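Local coordinates for hypothetical protein Atu2299 (Agrobacterium tumefaciens, PDB 2HLY) that is of unknown function but belongs to the DUF2026 family, which is grouped with the papain-like (clan CA) peptidases, at residues V81-E93 / Y142-A154. Sequence-based numbering, arbitrary orientation.
Sequences VTGAGENFHCWVE and YRSEPEATARRFA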
ATOM      1  N   VAL A  81      12.417  16.665  -5.170  1.00 21.28           N
ATOM      2  CA  VAL A  81      11.053  17.095  -5.483  1.00 21.12           C
ATOM      3  C   VAL A  81      10.119  15.893  -5.687  1.00 20.93           C
ATOM      4  O   VAL A  81      10.559  14.748  -5.775  1.00 20.21           O
ATOM      5  CB  VAL A  81      11.008  18.016  -6.748  1.00 21.12           C
ATOM      6  CG1 VAL A  81      11.871  19.257  -6.560  1.00 21.71           C
ATOM      7  CG2 VAL A  81      11.434  17.254  -8.019  1.00 21.29           C
ATOM      8  N   THR A  82       8.825  16.156  -5.775  1.00 20.66           N
ATOM      9  CA  THR A  82       7.854  15.096  -6.038  1.00 21.15           C
ATOM     10  C   THR A  82       8.143  14.411  -7.379  1.00 20.96           C
ATOM     11  O   THR A  82       8.444  15.078  -8.369  1.00 20.80           O
ATOM     12  CB  THR A  82       6.446  15.669  -6.028  1.00 21.89           C
ATOM     13  OG1 THR A  82       6.279  16.425  -4.821  1.00 23.61           O
ATOM     14  CG2 THR A  82       5.405  14.561  -6.098  1.00 21.63           C
ATOM     15  N   GLY A  83       8.066  13.078  -7.399  1.00 20.54           N
ATOM     16  CA  GLY A  83       8.360  12.313  -8.605  1.00 20.71           C
ATOM     17  C   GLY A  83       7.472  12.662  -9.785  1.00 20.89           C
ATOM     18  O   GLY A  83       6.241  12.711  -9.664  1.00 20.60           O
ATOM     19  N   ALA A  84       8.101  12.904 -10.935  1.00 20.88           N
ATOM     20  CA  ALA A  84       7.367  13.165 -12.172  1.00 20.86           C
ATOM     21  C   ALA A  84       7.079  11.878 -12.939  1.00 21.09           C
ATOM     22  O   ALA A  84       6.317  11.872 -13.911  1.00 21.12           O
ATOM     23  CB  ALA A  84       8.130  14.162 -13.045  1.00 21.17           C
ATOM     24  N   GLY A  85       7.675  10.778 -12.481  1.00 20.42           N
ATOM     25  CA  GLY A  85       7.509   9.475 -13.107  1.00 20.27           C
ATOM     26  C   GLY A  85       7.310   8.396 -12.062  1.00 19.67           C
ATOM     27  O   GLY A  85       6.440   8.514 -11.184  1.00 19.24           O
ATOM     28  N   GLU A  86       8.140   7.360 -12.136  1.00 18.95           N
ATOM     29  CA  GLU A  86       7.940   6.170 -11.319  1.00 18.73           C
ATOM     30  C   GLU A  86       8.317   6.339  -9.846  1.00 17.56           C
ATOM     31  O   GLU A  86       8.120   5.405  -9.060  1.00 17.56           O
ATOM     32  CB  GLU A  86       8.647   4.952 -11.939  1.00 18.59           C
ATOM     33  CG  GLU A  86       8.047   4.556 -13.294  1.00 20.37           C
ATOM     34  CD  GLU A  86       8.619   3.270 -13.884  1.00 21.58           C
ATOM     35  OE1 GLU A  86       9.426   2.584 -13.206  1.00 25.19           O
ATOM     36  OE2 GLU A  86       8.234   2.944 -15.039  1.00 23.91           O
ATOM     37  N   ASN A  87       8.856   7.506  -9.474  1.00 16.34           N
ATOM     38  CA  ASN A  87       9.164   7.793  -8.052  1.00 15.53           C
ATOM     39  C   ASN A  87       7.999   8.388  -7.258  1.00 14.39           C
ATOM     40  O   ASN A  87       8.119   8.577  -6.047  1.00 14.59           O
ATOM     41  CB  ASN A  87      10.391   8.703  -7.897  1.00 16.13           C
ATOM     42  CG  ASN A  87      11.678   8.022  -8.292  1.00 18.26           C
ATOM     43  OD1 ASN A  87      11.847   6.817  -8.087  1.00 19.71           O
ATOM     44  ND2 ASN A  87      12.602   8.790  -8.853  1.00 18.60           N
ATOM     45  N   PHE A  88       6.905   8.709  -7.941  1.00 13.34           N
ATOM     46  CA  PHE A  88       5.669   9.110  -7.264  1.00 12.44           C
ATOM     47  C   PHE A  88       5.200   7.960  -6.368  1.00 11.64           C
ATOM     48  O   PHE A  88       5.308   6.788  -6.744  1.00 11.84           O
ATOM     49  CB  PHE A  88       4.592   9.418  -8.292  1.00 13.12           C
ATOM     50  CG  PHE A  88       3.396  10.107  -7.715  1.00 14.31           C
ATOM     51  CD1 PHE A  88       3.429  11.477  -7.511  1.00 15.00           C
ATOM     52  CD2 PHE A  88       2.251   9.392  -7.386  1.00 17.01           C
ATOM     53  CE1 PHE A  88       2.338  12.137  -6.983  1.00 17.17           C
ATOM     54  CE2 PHE A  88       1.142  10.056  -6.849  1.00 18.05           C
ATOM     55  CZ  PHE A  88       1.207  11.426  -6.643  1.00 15.70           C
ATOM     56  N   HIS A  89       4.686   8.296  -5.188  1.00 10.40           N
ATOM     57  CA  HIS A  89       4.255   7.266  -4.245  1.00 10.10           C
ATOM     58  C   HIS A  89       2.940   7.615  -3.558  1.00 10.41           C
ATOM     59  O   HIS A  89       2.687   8.783  -3.271  1.00 10.52           O
ATOM     60  CB  HIS A  89       5.347   7.029  -3.204  1.00 10.19           C
ATOM     61  CG  HIS A  89       5.133   5.800  -2.380  1.00  9.19           C
ATOM     62  ND1 HIS A  89       5.292   4.533  -2.897  1.00 11.48           N
ATOM     63  CD2 HIS A  89       4.771   5.641  -1.085  1.00 10.46           C
ATOM     64  CE1 HIS A  89       5.043   3.641  -1.951  1.00 11.41           C
ATOM     65  NE2 HIS A  89       4.727   4.290  -0.842  1.00  9.98           N
ATOM     66  N   CYS A  90       2.100   6.599  -3.325  1.00 10.28           N
ATOM     67  CA  CYS A  90       0.821   6.776  -2.633  1.00 10.84           C
ATOM     68  C   CYS A  90       0.818   6.023  -1.319  1.00 10.84           C
ATOM     69  O   CYS A  90       1.507   5.000  -1.185  1.00 11.67           O
ATOM     70  CB  CYS A  90      -0.327   6.228  -3.478  1.00 11.66           C
ATOM     71  SG  CYS A  90      -0.584   7.137  -4.999  1.00 15.34           S
ATOM     72  N   TRP A  91      -0.002   6.497  -0.395  1.00  9.58           N
ATOM     73  CA  TRP A  91      -0.200   5.842   0.911  1.00  8.99           C
ATOM     74  C   TRP A  91      -1.670   6.016   1.314  1.00  9.11           C
ATOM     75  O   TRP A  91      -2.466   6.585   0.556  1.00  9.57           O
ATOM     76  CB  TRP A  91       0.729   6.457   1.953  1.00  9.09           C
ATOM     77  CG  TRP A  91       0.517   7.916   2.147  1.00  9.90           C
ATOM     78  CD1 TRP A  91      -0.303   8.522   3.053  1.00 10.44           C
ATOM     79  CD2 TRP A  91       1.148   8.974   1.406  1.00 11.07           C
ATOM     80  NE1 TRP A  91      -0.226   9.886   2.928  1.00 10.83           N
ATOM     81  CE2 TRP A  91       0.654  10.191   1.919  1.00 10.79           C
ATOM     82  CE3 TRP A  91       2.088   9.003   0.370  1.00 10.77           C
ATOM     83  CZ2 TRP A  91       1.068  11.435   1.427  1.00 10.00           C
ATOM     84  CZ3 TRP A  91       2.493  10.239  -0.131  1.00 10.02           C
ATOM     85  CH2 TRP A  91       1.994  11.438   0.409  1.00  9.87           C
ATOM     86  N   VAL A  92      -2.036   5.533   2.505  1.00  8.66           N
ATOM     87  CA  VAL A  92      -3.404   5.689   2.994  1.00  9.47           C
ATOM     88  C   VAL A  92      -3.369   6.462   4.302  1.00 10.09           C
ATOM     89  O   VAL A  92      -2.466   6.260   5.120  1.00  9.87           O
ATOM     90  CB  VAL A  92      -4.065   4.315   3.233  1.00  9.66           C
ATOM     91  CG1 VAL A  92      -5.474   4.487   3.786  1.00 11.30           C
ATOM     92  CG2 VAL A  92      -4.136   3.565   1.922  1.00 11.04           C
ATOM     93  N   GLU A  93      -4.340   7.367   4.472  1.00 10.24           N
ATOM     94  CA  GLU A  93      -4.559   8.048   5.740  1.00 10.75           C
ATOM     95  C   GLU A  93      -5.940   7.634   6.220  1.00 10.97           C
ATOM     96  O   GLU A  93      -6.928   7.833   5.518  1.00 11.63           O
ATOM     97  CB  GLU A  93      -4.448   9.553   5.545  1.00 11.62           C
ATOM     98  CG  GLU A  93      -3.037   9.923   5.100  1.00 12.35           C
ATOM     99  CD  GLU A  93      -2.758  11.406   5.100  1.00 16.68           C
ATOM    100  OE1 GLU A  93      -3.662  12.193   5.479  1.00 16.29           O
ATOM    101  OE2 GLU A  93      -1.626  11.763   4.703  1.00 16.03           O
ATOM    102  N   TYR A 142       5.861  12.594   4.691  1.00  8.32           N
ATOM    103  CA  TYR A 142       4.977  12.684   3.526  1.00  8.85           C
ATOM    104  C   TYR A 142       4.710  14.133   3.146  1.00  9.54           C
ATOM    105  O   TYR A 142       4.475  14.986   4.026  1.00 10.73           O
ATOM    106  CB  TYR A 142       3.607  12.103   3.848  1.00  8.74           C
ATOM    107  CG  TYR A 142       3.513  10.634   4.134  1.00  8.40           C
ATOM    108  CD1 TYR A 142       4.401   9.709   3.575  1.00 10.26           C
ATOM    109  CD2 TYR A 142       2.497  10.162   4.966  1.00 10.75           C
ATOM    110  CE1 TYR A 142       4.262   8.325   3.832  1.00  9.55           C
ATOM    111  CE2 TYR A 142       2.356   8.800   5.233  1.00 11.96           C
ATOM    112  CZ  TYR A 142       3.244   7.896   4.673  1.00  8.70           C
ATOM    113  OH  TYR A 142       3.071   6.551   4.914  1.00  9.13           O
ATOM    114  N   ARG A 143       4.728  14.407   1.842  1.00  9.89           N
ATOM    115  CA  ARG A 143       4.145  15.643   1.328  1.00 10.62           C
ATOM    116  C   ARG A 143       3.120  15.291   0.279  1.00 10.12           C
ATOM    117  O   ARG A 143       3.473  14.868  -0.835  1.00 10.01           O
ATOM    118  CB  ARG A 143       5.190  16.600   0.763  1.00 11.06           C
ATOM    119  CG  ARG A 143       4.554  17.906   0.312  1.00 15.32           C
ATOM    120  CD  ARG A 143       5.560  18.906  -0.191  1.00 20.21           C
ATOM    121  NE  ARG A 143       6.211  18.456  -1.416  1.00 24.92           N
ATOM    122  CZ  ARG A 143       7.522  18.251  -1.524  1.00 28.14           C
ATOM    123  NH1 ARG A 143       8.319  18.469  -0.483  1.00 28.82           N
ATOM    124  NH2 ARG A 143       8.041  17.838  -2.673  1.00 28.47           N
ATOM    125  N   SER A 144       1.855  15.474   0.644  1.00 10.90           N
ATOM    126  CA  SER A 144       0.758  15.279  -0.284  1.00 11.97           C
ATOM    127  C   SER A 144       0.851  16.282  -1.432  1.00 12.94           C
ATOM    128  O   SER A 144       1.066  17.473  -1.206  1.00 13.61           O
ATOM    129  CB  SER A 144      -0.594  15.432   0.426  1.00 13.35           C
ATOM    130  OG  SER A 144      -1.649  15.205  -0.501  1.00 14.27           O
ATOM    131  N   GLU A 145       0.667  15.777  -2.649  1.00 13.19           N
ATOM    132  CA  GLU A 145       0.600  16.599  -3.855  1.00 13.67           C
ATOM    133  C   GLU A 145      -0.741  16.334  -4.537  1.00 13.51           C
ATOM    134  O   GLU A 145      -0.827  15.524  -5.474  1.00 12.15           O
ATOM    135  CB  GLU A 145       1.766  16.269  -4.769  1.00 14.34           C
ATOM    136  CG  GLU A 145       3.104  16.625  -4.146  1.00 18.08           C
ATOM    137  CD  GLU A 145       3.443  18.106  -4.272  1.00 23.59           C
ATOM    138  OE1 GLU A 145       2.615  18.891  -4.813  1.00 24.82           O
ATOM    139  OE2 GLU A 145       4.555  18.486  -3.835  1.00 25.70           O
ATOM    140  N   PRO A 146      -1.810  16.981  -4.033  1.00 13.21           N
ATOM    141  CA  PRO A 146      -3.149  16.597  -4.485  1.00 13.17           C
ATOM    142  C   PRO A 146      -3.375  16.779  -5.988  1.00 12.71           C
ATOM    143  O   PRO A 146      -4.098  15.994  -6.606  1.00 12.12           O
ATOM    144  CB  PRO A 146      -4.086  17.498  -3.665  1.00 13.53           C
ATOM    145  CG  PRO A 146      -3.250  18.612  -3.167  1.00 15.39           C
ATOM    146  CD  PRO A 146      -1.852  18.037  -3.003  1.00 14.35           C
ATOM    147  N   GLU A 147      -2.751  17.789  -6.579  1.00 12.41           N
ATOM    148  CA  GLU A 147      -2.940  18.006  -8.017  1.00 13.72           C
ATOM    149  C   GLU A 147      -2.315  16.862  -8.826  1.00 12.75           C
ATOM    150  O   GLU A 147      -2.933  16.311  -9.757  1.00 13.10           O
ATOM    151  CB  GLU A 147      -2.380  19.374  -8.437  1.00 14.69           C
ATOM    152  CG  GLU A 147      -2.993  20.566  -7.693  1.00 17.91           C
ATOM    153  CD  GLU A 147      -2.477  20.767  -6.247  1.00 22.48           C
ATOM    154  OE1 GLU A 147      -1.373  20.286  -5.890  1.00 23.34           O
ATOM    155  OE2 GLU A 147      -3.196  21.423  -5.457  1.00 26.93           O
ATOM    156  N   ALA A 148      -1.093  16.476  -8.449  1.00 12.57           N
ATOM    157  CA  ALA A 148      -0.413  15.350  -9.078  1.00 11.90           C
ATOM    158  C   ALA A 148      -1.176  14.043  -8.870  1.00 11.44           C
ATOM    159  O   ALA A 148      -1.314  13.250  -9.803  1.00 11.70           O
ATOM    160  CB  ALA A 148       1.020  15.218  -8.535  1.00 13.18           C
ATOM    161  N   THR A 149      -1.673  13.836  -7.654  1.00 11.11           N
ATOM    162  CA  THR A 149      -2.438  12.627  -7.347  1.00 10.88           C
ATOM    163  C   THR A 149      -3.678  12.539  -8.224  1.00 11.06           C
ATOM    164  O   THR A 149      -3.936  11.498  -8.852  1.00 11.25           O
ATOM    165  CB  THR A 149      -2.789  12.584  -5.864  1.00 11.20           C
ATOM    166  OG1 THR A 149      -1.569  12.595  -5.115  1.00 10.68           O
ATOM    167  CG2 THR A 149      -3.583  11.328  -5.515  1.00 11.89           C
ATOM    168  N   ALA A 150      -4.405  13.652  -8.322  1.00 10.83           N
ATOM    169  CA  ALA A 150      -5.617  13.674  -9.139  1.00 11.01           C
ATOM    170  C   ALA A 150      -5.288  13.311 -10.593  1.00 11.60           C
ATOM    171  O   ALA A 150      -5.972  12.484 -11.207  1.00 12.42           O
ATOM    172  CB  ALA A 150      -6.300  15.042  -9.067  1.00 11.21           C
ATOM    173  N   ARG A 151      -4.238  13.920 -11.135  1.00 11.72           N
ATOM    174  CA  ARG A 151      -3.861  13.639 -12.516  1.00 12.92           C
ATOM    175  C   ARG A 151      -3.427  12.187 -12.721  1.00 12.57           C
ATOM    176  O   ARG A 151      -3.747  11.589 -13.742  1.00 12.99           O
ATOM    177  CB  ARG A 151      -2.799  14.623 -13.014  1.00 12.83           C
ATOM    178  CG  ARG A 151      -3.334  16.059 -13.129  1.00 13.44           C
ATOM    179  CD  ARG A 151      -2.287  17.020 -13.705  1.00 15.32           C
ATOM    180  NE  ARG A 151      -2.829  18.358 -13.994  1.00 18.57           N
ATOM    181  CZ  ARG A 151      -2.493  19.478 -13.348  1.00 18.68           C
ATOM    182  NH1 ARG A 151      -1.607  19.449 -12.351  1.00 19.05           N
ATOM    183  NH2 ARG A 151      -3.036  20.651 -13.694  1.00 18.19           N
ATOM    184  N   ARG A 152      -2.697  11.623 -11.753  1.00 12.45           N
ATOM    185  CA  ARG A 152      -2.238  10.243 -11.874  1.00 13.05           C
ATOM    186  C   ARG A 152      -3.405   9.268 -11.989  1.00 13.17           C
ATOM    187  O   ARG A 152      -3.317   8.267 -12.702  1.00 13.48           O
ATOM    188  CB  ARG A 152      -1.369   9.861 -10.677  1.00 13.32           C
ATOM    189  CG  ARG A 152      -0.029  10.544 -10.662  1.00 16.38           C
ATOM    190  CD  ARG A 152       1.043   9.589 -11.026  1.00 20.47           C
ATOM    191  NE  ARG A 152       2.315  10.281 -11.151  1.00 22.69           N
ATOM    192  CZ  ARG A 152       3.450   9.685 -11.476  1.00 21.50           C
ATOM    193  NH1 ARG A 152       3.474   8.374 -11.697  1.00 22.02           N
ATOM    194  NH2 ARG A 152       4.559  10.411 -11.574  1.00 22.95           N
ATOM    195  N   PHE A 153      -4.489   9.576 -11.282  1.00 13.28           N
ATOM    196  CA  PHE A 153      -5.681   8.719 -11.236  1.00 13.54           C
ATOM    197  C   PHE A 153      -6.744   9.074 -12.276  1.00 14.98           C
ATOM    198  O   PHE A 153      -7.805   8.430 -12.341  1.00 15.40           O
ATOM    199  CB  PHE A 153      -6.286   8.795  -9.838  1.00 12.91           C
ATOM    200  CG  PHE A 153      -5.555   7.973  -8.815  1.00 13.05           C
ATOM    201  CD1 PHE A 153      -5.719   6.603  -8.770  1.00 13.75           C
ATOM    202  CD2 PHE A 153      -4.706   8.575  -7.887  1.00 13.09           C
ATOM    203  CE1 PHE A 153      -5.041   5.844  -7.818  1.00 12.84           C
ATOM    204  CE2 PHE A 153      -4.024   7.815  -6.925  1.00 12.59           C
ATOM    205  CZ  PHE A 153      -4.206   6.451  -6.895  1.00 12.21           C
ATOM    206  N   ALA A 154      -6.455  10.076 -13.105  1.00 16.44           N
ATOM    207  CA  ALA A 154      -7.479  10.681 -13.974  1.00 18.23           C
ATOM    208  C   ALA A 154      -8.208   9.687 -14.883  1.00 19.62           C
ATOM    209  O   ALA A 154      -9.401   9.866 -15.150  1.00 21.02           O
ATOM    210  CB  ALA A 154      -6.884  11.831 -14.797  1.00 17.80           C
TER
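Trp91 and Tyr142 lie face to face, the indole five-membered ring 3.7 Å centroid to centroid from the phenol ring with planes 12° apart. At the indole's edge sit Arg143 O and, within its own strand, Glu93 OE2, which accepts a nearly straight hydrogen bond from Trp91 NE1 (2.9 Å), almost in the ring plane. Glu93 OE1 forms a salt bridge with Lys57, and the Tyr142 hydroxyl is hydrogen-bonded to that of Tyr63. The stack joins the edge strand of one antiparallel sheet to an inner strand of another, in a family assigned to the peptidase CA clan; strand segments 89-93 and 142-144 run at 96° with axes 9.1 Å apart, and the aromatic pair bridges them.

Phe88 is the second flat group. The aliphatic part of Arg152 crosses one face (CG 4.2 Å from the ring centroid, a CH-pi contact), NE lies near the rim, and the guanidinium sits nearly parallel beyond it, over Phe88 CB. Thr149 OG1 meets the ring edge at CZ (3.4 Å), and Ala148 CB packs at CE1. CG stands anti to the backbone N (chi1 -168°), which turns the ring against helix 146-152.

Past the ring, Arg152 NH2 donates a short but bent hydrogen bond (2.7 Å) to a lone pair of Gly85 O, which also accepts from Phe88 N in the type I turn 85-88. Arg143 NH2 donates to Thr82 OG1, and Glu145 OE2 is gripped from opposite faces of its carboxylate by Arg143 NE (a salt bridge, 2.9 Å) and by Thr82 OG1, which donates to it.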